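Local coordinates for peptide amidase (Stenotrophomonas maltophilia, PDB 1M22), which probably hydrolyses amide bonds as a serine hydrolase of the amidase signature family, at residues 8-13 against 487-492; 153-158 against 172-177; 219-224 against 391-396. One frame throughout, in Å; residues are numbered along the deposited sequence.

Interaction 1 (8-13 against 487-492)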
loop_
_atom_site.group_PDB
_atom_site.type_symbol
_atom_site.label_atom_id
_atom_site.label_comp_id
_atom_site.label_asym_id
_atom_site.label_seq_id
_atom_site.Cartn_x
_atom_site.Cartn_y
_atom_site.Cartn_z
ATOM N N TYR A 8 3.531 22.859 3.713
ATOM C CA TYR A 8 2.596 21.969 3.032
ATOM C C TYR A 8 2.238 20.754 3.872
ATOM O O TYR A 8 1.548 19.850 3.409
ATOM C CB TYR A 8 3.192 21.528 1.694
ATOM C CG TYR A 8 3.741 22.692 0.904
ATOM C CD1 TYR A 8 2.901 23.711 0.456
ATOM C CD2 TYR A 8 5.108 22.814 0.669
ATOM C CE1 TYR A 8 3.412 24.828 -0.200
ATOM C CE2 TYR A 8 5.629 23.926 0.013
ATOM C CZ TYR A 8 4.776 24.928 -0.416
ATOM O OH TYR A 8 5.294 26.038 -1.044
ATOM N N ALA A 9 2.697 20.742 5.117
ATOM C CA ALA A 9 2.417 19.624 6.003
ATOM C C ALA A 9 0.917 19.407 6.176
ATOM O O ALA A 9 0.157 20.350 6.392
ATOM C CB ALA A 9 3.068 19.859 7.359
ATOM N N GLU A 10 0.504 18.150 6.061
ATOM C CA GLU A 10 -0.893 17.756 6.223
ATOM C C GLU A 10 -1.869 18.420 5.257
ATOM O O GLU A 10 -3.071 18.446 5.516
ATOM C CB GLU A 10 -1.353 18.032 7.660
ATOM C CG GLU A 10 -0.452 17.443 8.734
ATOM C CD GLU A 10 -0.251 15.949 8.576
ATOM O OE1 GLU A 10 -1.259 15.210 8.538
ATOM O OE2 GLU A 10 0.916 15.517 8.492
ATOM N N THR A 11 -1.365 18.947 4.146
ATOM C CA THR A 11 -2.230 19.606 3.171
ATOM C C THR A 11 -2.741 18.612 2.132
ATOM O O THR A 11 -1.955 17.939 1.464
ATOM C CB THR A 11 -1.486 20.750 2.458
ATOM O OG1 THR A 11 -0.928 21.634 3.438
ATOM C CG2 THR A 11 -2.444 21.538 1.573
ATOM N N ASP A 12 -4.063 18.528 2.003
ATOM C CA ASP A 12 -4.699 17.610 1.062
ATOM C C ASP A 12 -4.432 17.940 -0.399
ATOM O O ASP A 12 -4.146 19.084 -0.758
ATOM C CB ASP A 12 -6.215 17.577 1.284
ATOM C CG ASP A 12 -6.598 17.000 2.628
ATOM O OD1 ASP A 12 -6.125 15.895 2.955
ATOM O OD2 ASP A 12 -7.379 17.649 3.357
ATOM N N VAL A 13 -4.545 16.919 -1.240
ATOM C CA VAL A 13 -4.337 17.064 -2.671
ATOM C C VAL A 13 -5.238 18.147 -3.261
ATOM O O VAL A 13 -4.780 18.986 -4.036
ATOM C CB VAL A 13 -4.609 15.725 -3.400
ATOM C CG1 VAL A 13 -4.593 15.929 -4.906
ATOM C CG2 VAL A 13 -3.557 14.698 -2.995
ATOM N N ARG A 487 -5.504 11.266 13.045
ATOM C CA ARG A 487 -4.098 11.321 12.675
ATOM C C ARG A 487 -3.364 12.480 13.326
ATOM O O ARG A 487 -3.879 13.592 13.425
ATOM C CB ARG A 487 -3.914 11.423 11.163
ATOM C CG ARG A 487 -2.451 11.659 10.787
ATOM C CD ARG A 487 -2.203 11.719 9.293
ATOM N NE ARG A 487 -0.970 12.458 9.028
ATOM C CZ ARG A 487 0.256 11.966 9.184
ATOM N NH1 ARG A 487 0.437 10.711 9.586
ATOM N NH2 ARG A 487 1.306 12.750 8.989
ATOM N N ARG A 488 -2.150 12.191 13.773
ATOM C CA ARG A 488 -1.274 13.180 14.379
ATOM C C ARG A 488 0.067 12.960 13.692
ATOM O O ARG A 488 0.542 11.826 13.605
ATOM C CB ARG A 488 -1.150 12.938 15.885
ATOM C CG ARG A 488 -2.412 13.265 16.668
ATOM C CD ARG A 488 -2.695 14.763 16.642
ATOM N NE ARG A 488 -3.937 15.112 17.327
ATOM C CZ ARG A 488 -5.153 14.909 16.830
ATOM N NH1 ARG A 488 -5.303 14.357 15.634
ATOM N NH2 ARG A 488 -6.225 15.261 17.529
ATOM N N PRO A 489 0.684 14.030 13.167
ATOM C CA PRO A 489 1.975 13.864 12.495
ATOM C C PRO A 489 3.074 13.462 13.468
ATOM O O PRO A 489 2.965 13.685 14.675
ATOM C CB PRO A 489 2.223 15.237 11.883
ATOM C CG PRO A 489 1.578 16.159 12.878
ATOM C CD PRO A 489 0.279 15.447 13.188
ATOM N N PRO A 490 4.141 12.838 12.953
ATOM C CA PRO A 490 5.250 12.421 13.812
ATOM C C PRO A 490 6.049 13.640 14.255
ATOM O O PRO A 490 6.099 14.645 13.552
ATOM C CB PRO A 490 6.052 11.493 12.908
ATOM C CG PRO A 490 5.846 12.094 11.552
ATOM C CD PRO A 490 4.367 12.410 11.559
ATOM N N HIS A 491 6.659 13.549 15.429
ATOM C CA HIS A 491 7.457 14.651 15.945
ATOM C C HIS A 491 8.936 14.307 15.826
ATOM O O HIS A 491 9.387 13.288 16.352
ATOM C CB HIS A 491 7.104 14.923 17.409
ATOM C CG HIS A 491 7.848 16.078 18.006
ATOM N ND1 HIS A 491 9.220 16.092 18.135
ATOM C CD2 HIS A 491 7.412 17.259 18.503
ATOM C CE1 HIS A 491 9.597 17.233 18.687
ATOM N NE2 HIS A 491 8.518 17.958 18.920
ATOM N N PHE A 492 9.686 15.149 15.124
ATOM C CA PHE A 492 11.118 14.925 14.955
ATOM C C PHE A 492 11.899 15.753 15.972
ATOM O O PHE A 492 11.476 16.850 16.340
ATOM C CB PHE A 492 11.556 15.296 13.535
ATOM C CG PHE A 492 10.856 14.511 12.460
ATOM C CD1 PHE A 492 9.766 15.047 11.783
ATOM C CD2 PHE A 492 11.278 13.226 12.139
ATOM C CE1 PHE A 492 9.104 14.311 10.801
ATOM C CE2 PHE A 492 10.623 12.483 11.161
ATOM C CZ PHE A 492 9.535 13.026 10.490
#
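A side-on, two-pronged salt bridge between Glu10 and Arg487 ties the loop before helix 13-21 to the loop after helix 470-484. Arg487 donates NE to Glu10 OE1 at 2.8 Å and NH2 to Glu10 OE2, also at 2.8 Å. Both bonds are nearly straight, at 166° and 172°, and each carboxylate oxygen is met on its syn side. The carboxylate and guanidinium planes lie 23° apart, so the two flat groups meet almost coplanar, edge against edge. Arg487 gets there with a chain extended from CG to NE, while the Glu10 chain bends at chi2. Glu10 is the third residue of a type II turn, Tyr8 to Thr11, with positive phi and Thr11 N bonded to Tyr8 O at 3.1 Å. Pro489 lies alongside, its CB 3.6 Å from Glu10 OE2, a van der Waals contact. Arg487 is used further, NH2 also donating to Ala174 O and NH1 to Gly198 O, which fixes the rotation of the guanidinium. With 122 Å² buried and no touching residue fully buried, this is a surface contact built on the bidentate arginine-carboxylate pair, here joining the two terminal parts of the chain.

Interaction 2 (153-158 against 172-177); sequences RNPYRI and AVAANL
With CG anti to its carbonyl carbon (chi1 -70°) and the ring swung roughly across the CA-CB-CG plane (chi2 82°), Tyr156 carries CE1 to 4.2 Å from Ala174 CB, although its CB itself does not point at the helix. Pro155 needs no such reach: its CB is directed toward the helix end, and CG lies 4.2 Å from the same Ala174 CB, while Pro155 CB is 4.5 Å from Ala175 CB. One methyl group is thus touched by both a proline ring and an aromatic ring. Each backbone is fixed by a local motif. On 153-158, Asn154 OD1 accepts from Tyr156 N at 2.8 Å, an Asx turn with the donor in the carbonyl plane, and Arg157 N reaches Asn154 O at 3.2 Å to close a type I turn. Helix 167-174, which follows the active-site Ser165, ends in a Schellman motif: Leu177 N bonds Ala172 O at 2.8 Å and Asn176 N bonds Val173 O at 3.2 Å, with Asn176 at positive phi. The polar end of Tyr156 is engaged outside the pair, OH bonding to Arg488 O. Across the contact itself only carbon meets carbon, over 118 Å², so the attraction is dispersive and hydrophobic and carries little directionality; the turn and the helix ending supply the directional bonds that set the two surfaces.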
loop_
_atom_site.group_PDB
_atom_site.type_symbol
_atom_site.label_atom_id
_atom_site.label_comp_id
_atom_site.label_asym_id
_atom_site.label_seq_id
_atom_site.Cartn_x
_atom_site.Cartn_y
_atom_site.Cartn_z
ATOM N N ARG A 153 12.972 3.643 8.637
ATOM C CA ARG A 153 12.586 3.808 10.034
ATOM C C ARG A 153 11.234 4.473 10.233
ATOM O O ARG A 153 10.828 5.324 9.444
ATOM C CB ARG A 153 13.659 4.617 10.771
ATOM C CG ARG A 153 15.012 3.930 10.775
ATOM C CD ARG A 153 16.106 4.792 11.373
ATOM N NE ARG A 153 17.378 4.071 11.406
ATOM C CZ ARG A 153 17.664 3.089 12.257
ATOM N NH1 ARG A 153 16.773 2.703 13.160
ATOM N NH2 ARG A 153 18.844 2.488 12.202
ATOM N N ASN A 154 10.543 4.081 11.301
ATOM C CA ASN A 154 9.244 4.661 11.627
ATOM C C ASN A 154 9.502 6.087 12.121
ATOM O O ASN A 154 10.255 6.293 13.075
ATOM C CB ASN A 154 8.572 3.841 12.724
ATOM C CG ASN A 154 7.134 4.233 12.943
ATOM O OD1 ASN A 154 6.819 5.414 13.109
ATOM N ND2 ASN A 154 6.245 3.241 12.949
ATOM N N PRO A 155 8.876 7.088 11.490
ATOM C CA PRO A 155 9.095 8.474 11.915
ATOM C C PRO A 155 8.566 8.845 13.296
ATOM O O PRO A 155 8.974 9.862 13.865
ATOM C CB PRO A 155 8.446 9.283 10.795
ATOM C CG PRO A 155 7.303 8.408 10.374
ATOM C CD PRO A 155 7.913 7.017 10.374
ATOM N N TYR A 156 7.666 8.033 13.840
ATOM C CA TYR A 156 7.112 8.314 15.160
ATOM C C TYR A 156 8.085 7.934 16.270
ATOM O O TYR A 156 7.996 8.443 17.384
ATOM C CB TYR A 156 5.766 7.600 15.346
ATOM C CG TYR A 156 4.670 8.204 14.495
ATOM C CD1 TYR A 156 4.535 7.862 13.150
ATOM C CD2 TYR A 156 3.823 9.183 15.016
ATOM C CE1 TYR A 156 3.586 8.488 12.342
ATOM C CE2 TYR A 156 2.873 9.815 14.217
ATOM C CZ TYR A 156 2.763 9.463 12.882
ATOM O OH TYR A 156 1.835 10.100 12.081
ATOM N N ARG A 157 9.016 7.043 15.949
ATOM C CA ARG A 157 10.049 6.589 16.882
ATOM C C ARG A 157 11.024 5.849 15.975
ATOM O O ARG A 157 10.800 4.693 15.627
ATOM C CB ARG A 157 9.442 5.661 17.925
ATOM C CG ARG A 157 10.346 5.328 19.082
ATOM C CD ARG A 157 9.491 4.628 20.124
ATOM N NE ARG A 157 9.156 5.553 21.159
ATOM C CZ ARG A 157 8.025 6.075 21.617
ATOM N NH1 ARG A 157 6.790 5.845 21.186
ATOM N NH2 ARG A 157 8.218 6.917 22.609
ATOM N N ILE A 158 12.109 6.523 15.600
ATOM C CA ILE A 158 13.064 5.965 14.644
ATOM C C ILE A 158 13.761 4.655 14.979
ATOM O O ILE A 158 14.391 4.051 14.115
ATOM C CB ILE A 158 14.111 7.033 14.224
ATOM C CG1 ILE A 158 14.898 7.533 15.437
ATOM C CG2 ILE A 158 13.405 8.192 13.538
ATOM C CD1 ILE A 158 15.990 6.591 15.901
ATOM N N ALA A 172 7.086 7.901 4.009
ATOM C CA ALA A 172 7.172 9.143 3.246
ATOM C C ALA A 172 5.902 9.981 3.380
ATOM O O ALA A 172 5.965 11.198 3.556
ATOM C CB ALA A 172 7.446 8.838 1.785
ATOM N N VAL A 173 4.747 9.337 3.293
ATOM C CA VAL A 173 3.494 10.066 3.416
ATOM C C VAL A 173 3.317 10.604 4.838
ATOM O O VAL A 173 2.896 11.746 5.032
ATOM C CB VAL A 173 2.299 9.163 3.028
ATOM C CG1 VAL A 173 0.987 9.850 3.365
ATOM C CG2 VAL A 173 2.362 8.852 1.537
ATOM N N ALA A 174 3.654 9.790 5.833
ATOM C CA ALA A 174 3.522 10.204 7.229
ATOM C C ALA A 174 4.446 11.364 7.580
ATOM O O ALA A 174 4.101 12.203 8.410
ATOM C CB ALA A 174 3.813 9.024 8.147
ATOM N N ALA A 175 5.617 11.393 6.948
ATOM C CA ALA A 175 6.622 12.426 7.198
ATOM C C ALA A 175 6.523 13.603 6.238
ATOM O O ALA A 175 7.390 14.470 6.229
ATOM C CB ALA A 175 8.019 11.811 7.121
ATOM N N ASN A 176 5.466 13.634 5.436
ATOM C CA ASN A 176 5.260 14.708 4.470
ATOM C C ASN A 176 6.429 14.893 3.496
ATOM O O ASN A 176 6.847 16.022 3.205
ATOM C CB ASN A 176 4.945 16.028 5.190
ATOM C CG ASN A 176 3.547 16.042 5.793
ATOM O OD1 ASN A 176 3.366 15.802 6.989
ATOM N ND2 ASN A 176 2.551 16.314 4.962
ATOM N N LEU A 177 6.939 13.777 2.981
ATOM C CA LEU A 177 8.028 13.800 2.009
ATOM C C LEU A 177 7.469 13.867 0.587
ATOM O O LEU A 177 8.215 14.002 -0.378
ATOM C CB LEU A 177 8.908 12.556 2.150
ATOM C CG LEU A 177 9.564 12.315 3.510
ATOM C CD1 LEU A 177 10.508 11.130 3.398
ATOM C CD2 LEU A 177 10.327 13.552 3.965
#

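Interaction 3 (219-224 against 391-396)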
loop_
_atom_site.group_PDB
_atom_site.type_symbol
_atom_site.label_atom_id
_atom_site.label_comp_id
_atom_site.label_asym_id
_atom_site.label_seq_id
_atom_site.Cartn_x
_atom_site.Cartn_y
_atom_site.Cartn_z
ATOM N N PHE A 219 -0.257 -13.309 -8.722
ATOM C CA PHE A 219 -1.248 -12.697 -9.594
ATOM C C PHE A 219 -2.638 -12.829 -8.975
ATOM O O PHE A 219 -3.547 -12.069 -9.304
ATOM C CB PHE A 219 -1.205 -13.301 -11.006
ATOM C CG PHE A 219 -1.313 -14.794 -11.049
ATOM C CD1 PHE A 219 -2.519 -15.431 -10.784
ATOM C CD2 PHE A 219 -0.208 -15.563 -11.385
ATOM C CE1 PHE A 219 -2.619 -16.822 -10.857
ATOM C CE2 PHE A 219 -0.298 -16.952 -11.461
ATOM C CZ PHE A 219 -1.503 -17.580 -11.197
ATOM N N SER A 220 -2.806 -13.776 -8.058
ATOM C CA SER A 220 -4.093 -13.956 -7.401
ATOM C C SER A 220 -4.387 -12.897 -6.336
ATOM O O SER A 220 -5.548 -12.524 -6.143
ATOM C CB SER A 220 -4.171 -15.340 -6.744
ATOM O OG SER A 220 -4.217 -16.373 -7.715
ATOM N N GLN A 221 -3.350 -12.397 -5.664
ATOM C CA GLN A 221 -3.543 -11.437 -4.575
ATOM C C GLN A 221 -2.921 -10.053 -4.730
ATOM O O GLN A 221 -3.347 -9.112 -4.066
ATOM C CB GLN A 221 -3.032 -12.059 -3.265
ATOM C CG GLN A 221 -3.683 -13.403 -2.954
ATOM C CD GLN A 221 -3.203 -14.067 -1.670
ATOM O OE1 GLN A 221 -3.492 -15.240 -1.434
ATOM N NE2 GLN A 221 -2.482 -13.327 -0.832
ATOM N N ASP A 222 -1.923 -9.926 -5.595
ATOM C CA ASP A 222 -1.219 -8.659 -5.781
ATOM C C ASP A 222 -2.047 -7.492 -6.279
ATOM O O ASP A 222 -2.892 -7.641 -7.154
ATOM C CB ASP A 222 -0.091 -8.804 -6.807
ATOM C CG ASP A 222 1.146 -9.500 -6.273
ATOM O OD1 ASP A 222 1.115 -10.098 -5.180
ATOM O OD2 ASP A 222 2.170 -9.445 -6.992
ATOM N N THR A 223 -1.780 -6.317 -5.726
ATOM C CA THR A 223 -2.393 -5.098 -6.224
ATOM C C THR A 223 -1.719 -3.870 -5.665
ATOM O O THR A 223 -1.266 -3.852 -4.518
ATOM C CB THR A 223 -3.905 -4.976 -5.941
ATOM O OG1 THR A 223 -4.396 -3.785 -6.579
ATOM C CG2 THR A 223 -4.183 -4.889 -4.450
ATOM N N ALA A 224 -1.619 -2.854 -6.506
ATOM C CA ALA A 224 -1.064 -1.584 -6.089
ATOM C C ALA A 224 -2.227 -0.850 -5.430
ATOM O O ALA A 224 -3.399 -1.196 -5.631
ATOM C CB ALA A 224 -0.557 -0.800 -7.290
ATOM N N ASP A 391 -9.014 -23.195 -2.894
ATOM C CA ASP A 391 -9.392 -23.238 -1.486
ATOM C C ASP A 391 -9.181 -21.910 -0.763
ATOM O O ASP A 391 -10.051 -21.459 -0.019
ATOM C CB ASP A 391 -8.618 -24.336 -0.748
ATOM C CG ASP A 391 -9.048 -25.731 -1.158
ATOM O OD1 ASP A 391 -10.217 -25.901 -1.560
ATOM O OD2 ASP A 391 -8.220 -26.661 -1.060
ATOM N N ALA A 392 -8.025 -21.291 -0.972
ATOM C CA ALA A 392 -7.722 -20.023 -0.318
ATOM C C ALA A 392 -8.759 -18.957 -0.662
ATOM O O ALA A 392 -9.302 -18.297 0.223
ATOM C CB ALA A 392 -6.329 -19.550 -0.720
ATOM N N ARG A 393 -9.030 -18.806 -1.953
ATOM C CA ARG A 393 -9.995 -17.831 -2.448
ATOM C C ARG A 393 -11.393 -18.090 -1.879
ATOM O O ARG A 393 -12.085 -17.165 -1.444
ATOM C CB ARG A 393 -10.003 -17.890 -3.983
ATOM C CG ARG A 393 -10.848 -16.847 -4.691
ATOM C CD ARG A 393 -10.725 -15.483 -4.041
ATOM N NE ARG A 393 -9.380 -14.917 -3.991
ATOM C CZ ARG A 393 -8.781 -14.302 -5.005
ATOM N NH1 ARG A 393 -9.398 -14.174 -6.173
ATOM N NH2 ARG A 393 -7.575 -13.779 -4.834
ATOM N N ARG A 394 -11.797 -19.355 -1.869
ATOM C CA ARG A 394 -13.106 -19.750 -1.358
ATOM C C ARG A 394 -13.261 -19.509 0.143
ATOM O O ARG A 394 -14.260 -18.950 0.591
ATOM C CB ARG A 394 -13.351 -21.230 -1.667
ATOM C CG ARG A 394 -14.617 -21.805 -1.053
ATOM C CD ARG A 394 -14.847 -23.239 -1.523
ATOM N NE ARG A 394 -13.728 -24.121 -1.197
ATOM C CZ ARG A 394 -13.446 -24.558 0.027
ATOM N NH1 ARG A 394 -14.203 -24.201 1.054
ATOM N NH2 ARG A 394 -12.402 -25.353 0.222
ATOM N N LEU A 395 -12.268 -19.933 0.916
ATOM C CA LEU A 395 -12.310 -19.784 2.366
ATOM C C LEU A 395 -12.312 -18.343 2.860
ATOM O O LEU A 395 -13.002 -18.017 3.824
ATOM C CB LEU A 395 -11.133 -20.528 3.003
ATOM C CG LEU A 395 -11.137 -22.055 2.872
ATOM C CD1 LEU A 395 -9.806 -22.607 3.346
ATOM C CD2 LEU A 395 -12.286 -22.645 3.678
ATOM N N ALA A 396 -11.540 -17.485 2.201
ATOM C CA ALA A 396 -11.439 -16.085 2.600
ATOM C C ALA A 396 -12.556 -15.202 2.056
ATOM O O ALA A 396 -12.972 -14.249 2.714
ATOM C CB ALA A 396 -10.087 -15.526 2.168
HETATM O O HOH W 1 -7.886 -12.594 -7.985
#
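Arg393 on helix 383-407 reaches over to Ser220 in the loop that leads into strand 223-228, a central strand of the eleven-stranded mixed sheet of this amidase fold. Along the helix, Asp391 comes first and turns to its own segment, OD1 forming a salt bridge with Arg394 NH2 at 2.9 Å. Ala392 has its CB directed to the loop but packs on Ala321 and Leu325 of helix 319-340. Arg393 carries the contact. Its chain leaves anti to the backbone N, then folds at chi2 (41°) and chi3 (59°), which brings the guanidinium edge to the loop. NH2 donates to Ser220 O at 2.7 Å with an N-H...O angle of 144°; the oxygen lies in the guanidinium plane, whereas the donor stands well above the carbonyl plane. Arg393 NE is held by Val441 O, and NH2 passes 4.3 Å from Gln221 CG. Ser220 OG bonds Glu329, and Gln221 NE2 bonds Thr186 O, so the loop is held from several sides; the Gln221 side chain is about 10 Å from that of the nucleophile Ser189. Water 1 completes the grip on the carbonyl, accepting from Arg393 NH1 at 2.8 Å and donating to Ser220 O at 3.0 Å.

Interactions 1 and 2 are neighbours, their centres 10 Å apart on one side of the chain's centre, and they touch: 487-492 is hydrogen-bonded to both 153-158 and 172-177, so the C-terminal loop is fastened to both segments of interaction 2. Interaction 3 sits on the opposite side, its centre 33 Å from that of interaction 1 and 30 Å from that of interaction 2, and touches neither. In sequence, interaction 1 spans nearly the whole chain and encloses the other two; 153-158/172-177 closes before 219-224/391-396 opens. The short loop of interaction 2 contains Ser165. The contacts therefore join surrounding helices and loops at two distant flanks of the fold, around the mixed sheet.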